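Local coordinates for protein putative mandelate racemase (Bordetella bronchiseptica, PDB 3OZY) that is of unknown function but belongs to the enolase superfamily, binds magnesium in a beta-alpha barrel and probably acts on acid-sugar or related carboxylate substrates, at residues P125-Q128 and G132-H135; L199-Q204 and T252-Y257; H209-M214 and Y224-P229. All coordinates share one frame; numbering follows the deposited sequence. Where two conformers were deposited one is given.

Contact 1 of 3, residues P125-Q128 and G132-H135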
loop_
_atom_site.group_PDB
_atom_site.type_symbol
_atom_site.label_atom_id
_atom_site.label_comp_id
_atom_site.label_asym_id
_atom_site.label_seq_id
_atom_site.Cartn_x
_atom_site.Cartn_y
_atom_site.Cartn_z
ATOM N N PRO A 125 -4.880 14.860 -28.733
ATOM C CA PRO A 125 -5.525 13.979 -27.752
ATOM C C PRO A 125 -4.537 12.911 -27.289
ATOM O O PRO A 125 -3.699 12.471 -28.075
ATOM C CB PRO A 125 -6.642 13.301 -28.554
ATOM C CG PRO A 125 -6.780 14.079 -29.809
ATOM C CD PRO A 125 -5.466 14.718 -30.077
ATOM N N ILE A 126 -4.638 12.493 -26.035
ATOM C CA ILE A 126 -3.730 11.472 -25.529
ATOM C C ILE A 126 -3.742 10.216 -26.403
ATOM O O ILE A 126 -2.679 9.658 -26.684
ATOM C CB ILE A 126 -4.013 11.151 -24.053
ATOM C CG1 ILE A 126 -3.536 12.316 -23.177
ATOM C CG2 ILE A 126 -3.313 9.867 -23.633
ATOM C CD1 ILE A 126 -4.122 12.317 -21.766
ATOM N N TYR A 127 -4.911 9.772 -26.861
ATOM C CA TYR A 127 -4.933 8.528 -27.629
ATOM C C TYR A 127 -4.072 8.628 -28.891
ATOM O O TYR A 127 -3.547 7.624 -29.352
ATOM C CB TYR A 127 -6.356 8.052 -27.956
ATOM C CG TYR A 127 -7.097 8.874 -28.986
ATOM C CD1 TYR A 127 -6.876 8.682 -30.342
ATOM C CD2 TYR A 127 -8.041 9.822 -28.601
ATOM C CE1 TYR A 127 -7.559 9.419 -31.294
ATOM C CE2 TYR A 127 -8.728 10.574 -29.549
ATOM C CZ TYR A 127 -8.474 10.363 -30.891
ATOM O OH TYR A 127 -9.156 11.094 -31.842
ATOM N N GLN A 128 -3.917 9.827 -29.452
ATOM C CA GLN A 128 -3.050 9.978 -30.626
ATOM C C GLN A 128 -1.573 9.768 -30.296
ATOM O O GLN A 128 -0.831 9.195 -31.094
ATOM C CB GLN A 128 -3.252 11.336 -31.312
ATOM C CG GLN A 128 -4.605 11.481 -31.996
ATOM C CD GLN A 128 -4.756 10.616 -33.244
ATOM O OE1 GLN A 128 -4.001 9.666 -33.473
ATOM N NE2 GLN A 128 -5.752 10.942 -34.057
ATOM N N GLY A 132 -2.519 6.139 -31.620
ATOM C CA GLY A 132 -3.824 6.271 -32.254
ATOM C C GLY A 132 -4.795 5.155 -31.898
ATOM O O GLY A 132 -4.489 4.255 -31.104
ATOM N N LYS A 133 -5.979 5.197 -32.493
ATOM C CA LYS A 133 -7.008 4.234 -32.131
ATOM C C LYS A 133 -6.708 2.834 -32.637
ATOM O O LYS A 133 -6.135 2.660 -33.716
ATOM C CB LYS A 133 -8.371 4.678 -32.664
ATOM C CG LYS A 133 -8.881 5.943 -32.001
ATOM C CD LYS A 133 -10.198 6.414 -32.609
ATOM C CE LYS A 133 -10.670 7.638 -31.846
ATOM N NZ LYS A 133 -11.990 8.157 -32.320
ATOM N N PHE A 134 -7.078 1.844 -31.827
ATOM C CA PHE A 134 -7.358 0.508 -32.320
ATOM C C PHE A 134 -8.861 0.394 -32.616
ATOM O O PHE A 134 -9.264 -0.049 -33.687
ATOM C CB PHE A 134 -6.968 -0.567 -31.298
ATOM C CG PHE A 134 -7.410 -1.943 -31.705
ATOM C CD1 PHE A 134 -6.587 -2.752 -32.476
ATOM C CD2 PHE A 134 -8.672 -2.406 -31.364
ATOM C CE1 PHE A 134 -7.009 -4.008 -32.877
ATOM C CE2 PHE A 134 -9.099 -3.664 -31.761
ATOM C CZ PHE A 134 -8.264 -4.463 -32.520
ATOM N N HIS A 135 -9.681 0.796 -31.647
ATOM C CA HIS A 135 -11.133 0.717 -31.775
ATOM C C HIS A 135 -11.652 1.932 -32.531
ATOM O O HIS A 135 -12.229 2.844 -31.946
ATOM C CB HIS A 135 -11.771 0.620 -30.390
ATOM C CG HIS A 135 -11.418 -0.637 -29.659
ATOM N ND1 HIS A 135 -11.989 -1.853 -29.962
ATOM C CD2 HIS A 135 -10.541 -0.869 -28.652
ATOM C CE1 HIS A 135 -11.482 -2.783 -29.171
ATOM N NE2 HIS A 135 -10.603 -2.212 -28.365
#
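Lys-133 lays its aliphatic chain over one face of the Tyr-127 ring. The CE methylene is the main point of touch, 3.6 Å from Tyr-127 CE1 and 4.0 Å from the ring centroid, 29° off the ring normal, which makes a CH-pi contact. Lys-133 CG rests nearer the base of the ring, 3.8 Å from Tyr-127 CD1. Beyond CG the lysine runs fully extended, which carries NZ past the phenol oxygen to Gln-354, while Tyr-127 OH bonds to Gln-357; each polar end is thus held by its own glutamine. The ring's edge faces Gly-132 CA. The backbone adds one bond: Gly-132 N donates to Tyr-127 O at 2.9 Å. Gln-128, folded back at chi2 (-70°), sets its OE1 3.6 Å from Gly-132 CA. Gly-132 has a positive phi as the chain leaves the helix. Pro-125 is the N-cap of the short helix 126-129, and its O receives Gln-128 N. The turn back from this helix leads toward barrel strand 139-146, with helix 309-321 alongside: His-317 accepts from Tyr-127 N and packs on Pro-125 and Ile-126.

Contact 2 of 3, residues L199-Q204 and T252-Y257. With MG (magnesium ion), chain C; ACY (acetic acid), chain I.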
loop_
_atom_site.group_PDB
_atom_site.type_symbol
_atom_site.label_atom_id
_atom_site.label_comp_id
_atom_site.label_asym_id
_atom_site.label_seq_id
_atom_site.Cartn_x
_atom_site.Cartn_y
_atom_site.Cartn_z
ATOM N N LEU A 199 -21.990 -8.940 -16.250
ATOM C CA LEU A 199 -20.776 -9.018 -15.443
ATOM C C LEU A 199 -21.188 -9.042 -13.978
ATOM O O LEU A 199 -22.233 -8.499 -13.629
ATOM C CB LEU A 199 -19.921 -7.775 -15.689
ATOM C CG LEU A 199 -19.245 -7.599 -17.053
ATOM C CD1 LEU A 199 -20.192 -7.719 -18.244
ATOM C CD2 LEU A 199 -18.544 -6.251 -17.060
ATOM N N VAL A 200 -20.379 -9.660 -13.122
ATOM C CA VAL A 200 -20.677 -9.746 -11.697
ATOM C C VAL A 200 -19.456 -9.277 -10.903
ATOM O O VAL A 200 -18.314 -9.515 -11.329
ATOM C CB VAL A 200 -21.048 -11.199 -11.324
ATOM C CG1 VAL A 200 -21.047 -11.408 -9.829
ATOM C CG2 VAL A 200 -22.409 -11.571 -11.928
ATOM N N ASP A 201 -19.686 -8.604 -9.774
ATOM C CA ASP A 201 -18.611 -8.015 -8.980
ATOM C C ASP A 201 -18.929 -8.201 -7.502
ATOM O O ASP A 201 -19.934 -7.664 -7.011
ATOM C CB ASP A 201 -18.504 -6.528 -9.340
ATOM C CG ASP A 201 -17.403 -5.803 -8.599
ATOM O OD1 ASP A 201 -16.802 -6.358 -7.656
ATOM O OD2 ASP A 201 -17.164 -4.625 -8.961
ATOM N N ALA A 202 -18.091 -8.978 -6.807
ATOM C CA ALA A 202 -18.320 -9.305 -5.402
ATOM C C ALA A 202 -17.578 -8.389 -4.427
ATOM O O ALA A 202 -17.728 -8.548 -3.226
ATOM C CB ALA A 202 -17.957 -10.766 -5.122
ATOM N N ASN A 203 -16.776 -7.449 -4.923
ATOM C CA ASN A 203 -16.045 -6.543 -4.030
ATOM C C ASN A 203 -15.315 -7.271 -2.893
ATOM O O ASN A 203 -15.313 -6.811 -1.745
ATOM C CB ASN A 203 -16.973 -5.466 -3.452
ATOM C CG ASN A 203 -17.322 -4.402 -4.461
ATOM O OD1 ASN A 203 -18.347 -4.488 -5.144
ATOM N ND2 ASN A 203 -16.474 -3.385 -4.563
ATOM N N GLN A 204 -14.683 -8.397 -3.227
ATOM C CA GLN A 204 -13.864 -9.162 -2.277
ATOM C C GLN A 204 -14.661 -9.785 -1.139
ATOM O O GLN A 204 -14.096 -10.099 -0.086
ATOM C CB GLN A 204 -12.747 -8.297 -1.666
ATOM C CG GLN A 204 -11.919 -7.487 -2.642
ATOM C CD GLN A 204 -10.784 -6.748 -1.930
ATOM O OE1 GLN A 204 -9.941 -7.365 -1.271
ATOM N NE2 GLN A 204 -10.764 -5.423 -2.052
ATOM N N THR A 252 -9.859 -8.998 -11.711
ATOM C CA THR A 252 -9.564 -8.203 -10.531
ATOM C C THR A 252 -8.565 -7.122 -10.910
ATOM O O THR A 252 -7.875 -7.220 -11.927
ATOM C CB THR A 252 -9.051 -9.068 -9.348
ATOM O OG1 THR A 252 -8.962 -8.251 -8.176
ATOM C CG2 THR A 252 -7.681 -9.717 -9.659
ATOM N N GLY A 253 -8.518 -6.053 -10.122
ATOM C CA GLY A 253 -7.460 -5.081 -10.318
ATOM C C GLY A 253 -7.653 -3.687 -9.767
ATOM O O GLY A 253 -6.670 -2.956 -9.646
ATOM N N GLU A 254 -8.876 -3.294 -9.426
ATOM C CA GLU A 254 -9.051 -1.937 -8.909
ATOM C C GLU A 254 -8.298 -1.719 -7.600
ATOM O O GLU A 254 -7.947 -0.589 -7.267
ATOM C CB GLU A 254 -10.519 -1.572 -8.750
ATOM C CG GLU A 254 -11.179 -2.164 -7.541
ATOM C CD GLU A 254 -12.676 -2.089 -7.650
ATOM O OE1 GLU A 254 -13.313 -1.524 -6.745
ATOM O OE2 GLU A 254 -13.202 -2.589 -8.655
ATOM N N ASN A 255 -8.034 -2.797 -6.864
ATOM C CA ASN A 255 -7.372 -2.674 -5.572
ATOM C C ASN A 255 -5.979 -3.299 -5.530
ATOM O O ASN A 255 -5.404 -3.479 -4.459
ATOM C CB ASN A 255 -8.291 -3.191 -4.459
ATOM C CG ASN A 255 -9.450 -2.250 -4.214
ATOM O OD1 ASN A 255 -9.248 -1.051 -4.002
ATOM N ND2 ASN A 255 -10.668 -2.772 -4.275
ATOM N N LEU A 256 -5.446 -3.593 -6.714
ATOM C CA LEU A 256 -4.069 -4.055 -6.891
ATOM C C LEU A 256 -3.278 -2.936 -7.539
ATOM O O LEU A 256 -3.802 -2.194 -8.363
ATOM C CB LEU A 256 -4.035 -5.292 -7.785
ATOM C CG LEU A 256 -4.716 -6.526 -7.213
ATOM C CD1 LEU A 256 -4.814 -7.582 -8.303
ATOM C CD2 LEU A 256 -3.939 -7.047 -6.017
ATOM N N TYR A 257 -2.011 -2.811 -7.160
ATOM C CA TYR A 257 -1.209 -1.650 -7.527
ATOM C C TYR A 257 0.083 -2.020 -8.239
ATOM O O TYR A 257 0.821 -2.902 -7.785
ATOM C CB TYR A 257 -0.883 -0.835 -6.272
ATOM C CG TYR A 257 -2.115 -0.226 -5.642
ATOM C CD1 TYR A 257 -2.542 1.051 -6.002
ATOM C CD2 TYR A 257 -2.863 -0.924 -4.693
ATOM C CE1 TYR A 257 -3.675 1.609 -5.443
ATOM C CE2 TYR A 257 -4.010 -0.370 -4.131
ATOM C CZ TYR A 257 -4.404 0.900 -4.510
ATOM O OH TYR A 257 -5.535 1.488 -3.975
HETATM MG MG MG C . -15.191 -3.397 -8.931
HETATM C C ACY I . -18.135 0.241 -5.546
HETATM O O ACY I . -18.367 -0.973 -5.405
HETATM O OXT ACY I . -18.899 1.022 -6.150
HETATM C CH3 ACY I . -16.884 0.818 -4.951
HETATM O O HOH W 1 -14.792 -4.740 -7.204
HETATM O O HOH W 2 -15.865 -2.015 -7.124
HETATM O O HOH W 3 -16.039 -1.641 -10.277
#
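Asp-201 OD2 is gripped by the magnesium ion, at 2.3 Å, and by a hydrogen bond from Lys-173 NZ. Glu-254 OE2 meets the same magnesium from the other segment, at 2.2 Å. Glu-227 and three waters complete six ligands. Asp-201 OD2 and Glu-254 OE2 are like-charged and 4.5 Å apart, a closeness that the cation between them would offset. The second oxygens steer the metal waters. Asp-201 OD1 takes a hydrogen bond from one at 2.6 Å, and also accepts Asn-203 N, nearly along its C-O axis, in an Asx turn that, with the metal bond on OD2, holds the carboxylate's rotation. Glu-254 OE1 receives another metal water, which accepts from Asn-203 ND2, so this water joins the two segments. That same amide makes a weak bond to the bound acetic acid, probably from the crystallisation liquor, while Asn-203 OD1 is held by Lys-173. Glu-254 reaches the metal from a type I turn, Gly-253 to Leu-256, its CG wedged between backbone N and carbonyl carbon (chi1 77°) and the chain then extended. Farther from the ion, Gln-204 NE2 and Asn-255 ND2 approach to 3.5 Å with amide planes 41° apart. Both are donors and do not bond to each other: Asn-255 ND2 goes to Glu-228, and Gln-204 is anchored through OE1 on Ile-232 N. Arg-95 of the second subunit bonds to Asn-203 O. Carboxylates at or just beyond the C-terminal ends of successive barrel strands, sharing one magnesium, form the metal site characteristic of the enolase superfamily.

Contact 3 of 3, residues H209-M214 and Y224-P229. With MG (magnesium ion), chain C.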
loop_
_atom_site.group_PDB
_atom_site.type_symbol
_atom_site.label_atom_id
_atom_site.label_comp_id
_atom_site.label_asym_id
_atom_site.label_seq_id
_atom_site.Cartn_x
_atom_site.Cartn_y
_atom_site.Cartn_z
ATOM N N HIS A 209 -14.936 -21.171 -1.029
ATOM C CA HIS A 209 -15.982 -22.157 -1.280
ATOM C C HIS A 209 -17.274 -21.534 -1.759
ATOM O O HIS A 209 -17.891 -22.035 -2.700
ATOM C CB HIS A 209 -16.144 -23.062 -0.062
ATOM C CG HIS A 209 -14.886 -23.799 0.242
ATOM N ND1 HIS A 209 -13.924 -23.297 1.091
ATOM C CD2 HIS A 209 -14.368 -24.925 -0.300
ATOM C CE1 HIS A 209 -12.883 -24.111 1.095
ATOM N NE2 HIS A 209 -13.127 -25.109 0.262
ATOM N N ASP A 210 -17.658 -20.418 -1.152
ATOM C CA ASP A 210 -18.821 -19.688 -1.638
ATOM C C ASP A 210 -18.567 -19.138 -3.041
ATOM O O ASP A 210 -19.478 -19.079 -3.863
ATOM C CB ASP A 210 -19.197 -18.540 -0.690
ATOM C CG ASP A 210 -19.850 -19.022 0.600
ATOM O OD1 ASP A 210 -20.410 -20.133 0.626
ATOM O OD2 ASP A 210 -19.817 -18.268 1.598
ATOM N N ALA A 211 -17.332 -18.736 -3.333
ATOM C CA ALA A 211 -17.010 -18.263 -4.678
ATOM C C ALA A 211 -17.098 -19.392 -5.708
ATOM O O ALA A 211 -17.584 -19.181 -6.819
ATOM C CB ALA A 211 -15.631 -17.606 -4.708
ATOM N N LEU A 212 -16.647 -20.591 -5.346
ATOM C CA LEU A 212 -16.801 -21.743 -6.228
ATOM C C LEU A 212 -18.273 -22.058 -6.483
ATOM O O LEU A 212 -18.664 -22.365 -7.611
ATOM C CB LEU A 212 -16.086 -22.964 -5.643
ATOM C CG LEU A 212 -14.559 -22.961 -5.771
ATOM C CD1 LEU A 212 -13.938 -23.918 -4.756
ATOM C CD2 LEU A 212 -14.135 -23.309 -7.195
ATOM N N ALA A 213 -19.095 -21.974 -5.441
ATOM C CA ALA A 213 -20.526 -22.222 -5.607
ATOM C C ALA A 213 -21.120 -21.154 -6.521
ATOM O O ALA A 213 -21.919 -21.464 -7.414
ATOM C CB ALA A 213 -21.222 -22.224 -4.257
ATOM N N MET A 214 -20.732 -19.903 -6.316
ATOM C CA MET A 214 -21.293 -18.857 -7.157
ATOM C C MET A 214 -20.826 -18.995 -8.604
ATOM O O MET A 214 -21.619 -18.808 -9.530
ATOM C CB MET A 214 -20.962 -17.472 -6.613
ATOM C CG MET A 214 -21.645 -16.387 -7.412
ATOM S SD MET A 214 -21.496 -14.747 -6.692
ATOM C CE MET A 214 -22.571 -14.888 -5.269
ATOM N N TYR A 224 -20.048 -12.800 -18.259
ATOM C CA TYR A 224 -18.798 -12.423 -18.914
ATOM C C TYR A 224 -17.584 -12.520 -17.977
ATOM O O TYR A 224 -16.534 -13.062 -18.351
ATOM C CB TYR A 224 -18.930 -11.001 -19.474
ATOM C CG TYR A 224 -17.800 -10.586 -20.383
ATOM C CD1 TYR A 224 -17.802 -10.930 -21.735
ATOM C CD2 TYR A 224 -16.734 -9.832 -19.903
ATOM C CE1 TYR A 224 -16.764 -10.548 -22.567
ATOM C CE2 TYR A 224 -15.695 -9.448 -20.731
ATOM C CZ TYR A 224 -15.711 -9.803 -22.055
ATOM O OH TYR A 224 -14.668 -9.420 -22.872
ATOM N N TRP A 225 -17.713 -11.978 -16.770
ATOM C CA TRP A 225 -16.643 -12.058 -15.788
ATOM C C TRP A 225 -17.157 -12.040 -14.363
ATOM O O TRP A 225 -18.310 -11.668 -14.121
ATOM C CB TRP A 225 -15.548 -11.006 -16.026
ATOM C CG TRP A 225 -15.783 -9.547 -15.623
ATOM C CD1 TRP A 225 -16.381 -9.051 -14.483
ATOM C CD2 TRP A 225 -15.278 -8.418 -16.336
ATOM N NE1 TRP A 225 -16.310 -7.662 -14.485
ATOM C CE2 TRP A 225 -15.631 -7.258 -15.612
ATOM C CE3 TRP A 225 -14.571 -8.278 -17.536
ATOM C CZ2 TRP A 225 -15.299 -5.971 -16.058
ATOM C CZ3 TRP A 225 -14.241 -7.007 -17.976
ATOM C CH2 TRP A 225 -14.606 -5.870 -17.243
ATOM N N PHE A 226 -16.283 -12.476 -13.453
ATOM C CA PHE A 226 -16.494 -12.539 -12.004
ATOM C C PHE A 226 -15.383 -11.660 -11.428
ATOM O O PHE A 226 -14.209 -12.059 -11.402
ATOM C CB PHE A 226 -16.295 -13.998 -11.563
ATOM C CG PHE A 226 -16.761 -14.328 -10.164
ATOM C CD1 PHE A 226 -17.403 -13.409 -9.360
ATOM C CD2 PHE A 226 -16.577 -15.620 -9.687
ATOM C CE1 PHE A 226 -17.855 -13.780 -8.091
ATOM C CE2 PHE A 226 -17.014 -15.996 -8.438
ATOM C CZ PHE A 226 -17.650 -15.078 -7.629
ATOM N N GLU A 227 -15.745 -10.456 -10.991
ATOM C CA GLU A 227 -14.792 -9.432 -10.563
ATOM C C GLU A 227 -14.644 -9.407 -9.041
ATOM O O GLU A 227 -15.635 -9.540 -8.314
ATOM C CB GLU A 227 -15.262 -8.075 -11.087
ATOM C CG GLU A 227 -14.541 -6.884 -10.512
ATOM C CD GLU A 227 -14.896 -5.605 -11.229
ATOM O OE1 GLU A 227 -15.563 -5.669 -12.284
ATOM O OE2 GLU A 227 -14.500 -4.525 -10.745
ATOM N N GLU A 228 -13.404 -9.231 -8.572
ATOM C CA GLU A 228 -13.075 -9.292 -7.144
ATOM C C GLU A 228 -13.876 -10.375 -6.420
ATOM O O GLU A 228 -14.550 -10.120 -5.421
ATOM C CB GLU A 228 -13.231 -7.928 -6.457
ATOM C CG GLU A 228 -12.167 -6.913 -6.876
ATOM C CD GLU A 228 -12.038 -5.785 -5.875
ATOM O OE1 GLU A 228 -13.067 -5.407 -5.266
ATOM O OE2 GLU A 228 -10.913 -5.278 -5.676
ATOM N N PRO A 229 -13.790 -11.616 -6.906
ATOM C CA PRO A 229 -14.559 -12.675 -6.241
ATOM C C PRO A 229 -14.081 -12.912 -4.811
ATOM O O PRO A 229 -14.886 -13.287 -3.950
ATOM C CB PRO A 229 -14.262 -13.904 -7.102
ATOM C CG PRO A 229 -12.906 -13.614 -7.721
ATOM C CD PRO A 229 -12.964 -12.133 -8.012
HETATM MG MG MG C . -15.191 -3.397 -8.931
HETATM O O HOH W 1 -14.792 -4.740 -7.204
HETATM O O HOH W 2 -15.865 -2.015 -7.124
HETATM O O HOH W 3 -16.039 -1.641 -10.277
#
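Phe-226 leaves strand 225-227 with its CB directed at helix 208-220, and CG anti to the backbone N (chi1 -167°) carries the ring outward to the helix. Along one side of the ring, CE2 meets the backbone oxygen of Ala-211 at 3.6 Å; this oxygen lies at the ring edge, near its plane. Ala-211 CB is the apolar partner of the same carbon, 4.3 Å from Phe-226 CE2. At the tip, CZ is 4.0 Å from Met-214 SD, and CE1 is equally near that sulfur. The Met-aromatic contact is oblique: SD stands 4.8 Å from the ring centroid and 53° off its normal. Met-214 gets there by an extended start, CG anti to the backbone N, followed by a bend at chi3 (-71°); it has two conformers, so the sulfur contact is less certain than the rest. Over one face of the ring sits Pro-229 CB, 3.5 Å above the plane, from the loop just past the strand, and Pro-229 O comes near Ala-211 CB. Helix 235-242 closes on this group too, Leu-241 touching both Ala-211 and Pro-229. Glu-227, the next residue on the strand, sends its chain elsewhere, binding magnesium through OE2 at 2.2 Å, with OE1 salt-bridged to Lys-171. The helix side is therefore held by apolar carbon, sulfur and ring-edge contacts, and the slightly positive CH edge would suit the nearby carbonyl oxygen. Phe-226 faces the buried layer between strand and helix 208-220, whereas its neighbour Glu-227 turns to the magnesium inside the barrel.

From the N terminus, contact 1 closes first, a tight turn of the chain between helix 126-129 and the approach to strand 139-146. It ends before contact 2 opens, and the two lie on opposite sides of the chain's centre, their centres about 26 Å apart. Contact 2 closes a long loop from strand 197-201 to the turn after strand 249-252; contact 3 is nested inside it, fastening helix 208-220 to strand 225-227 within a beta-alpha-beta unit. Contacts 2 and 3 touch: Val-200 O and Glu-227 N, 2.8 Å apart, probably hydrogen-bond between neighbouring parallel strands. Both share the magnesium and its three waters, so metal site and helix layer meet on one strand.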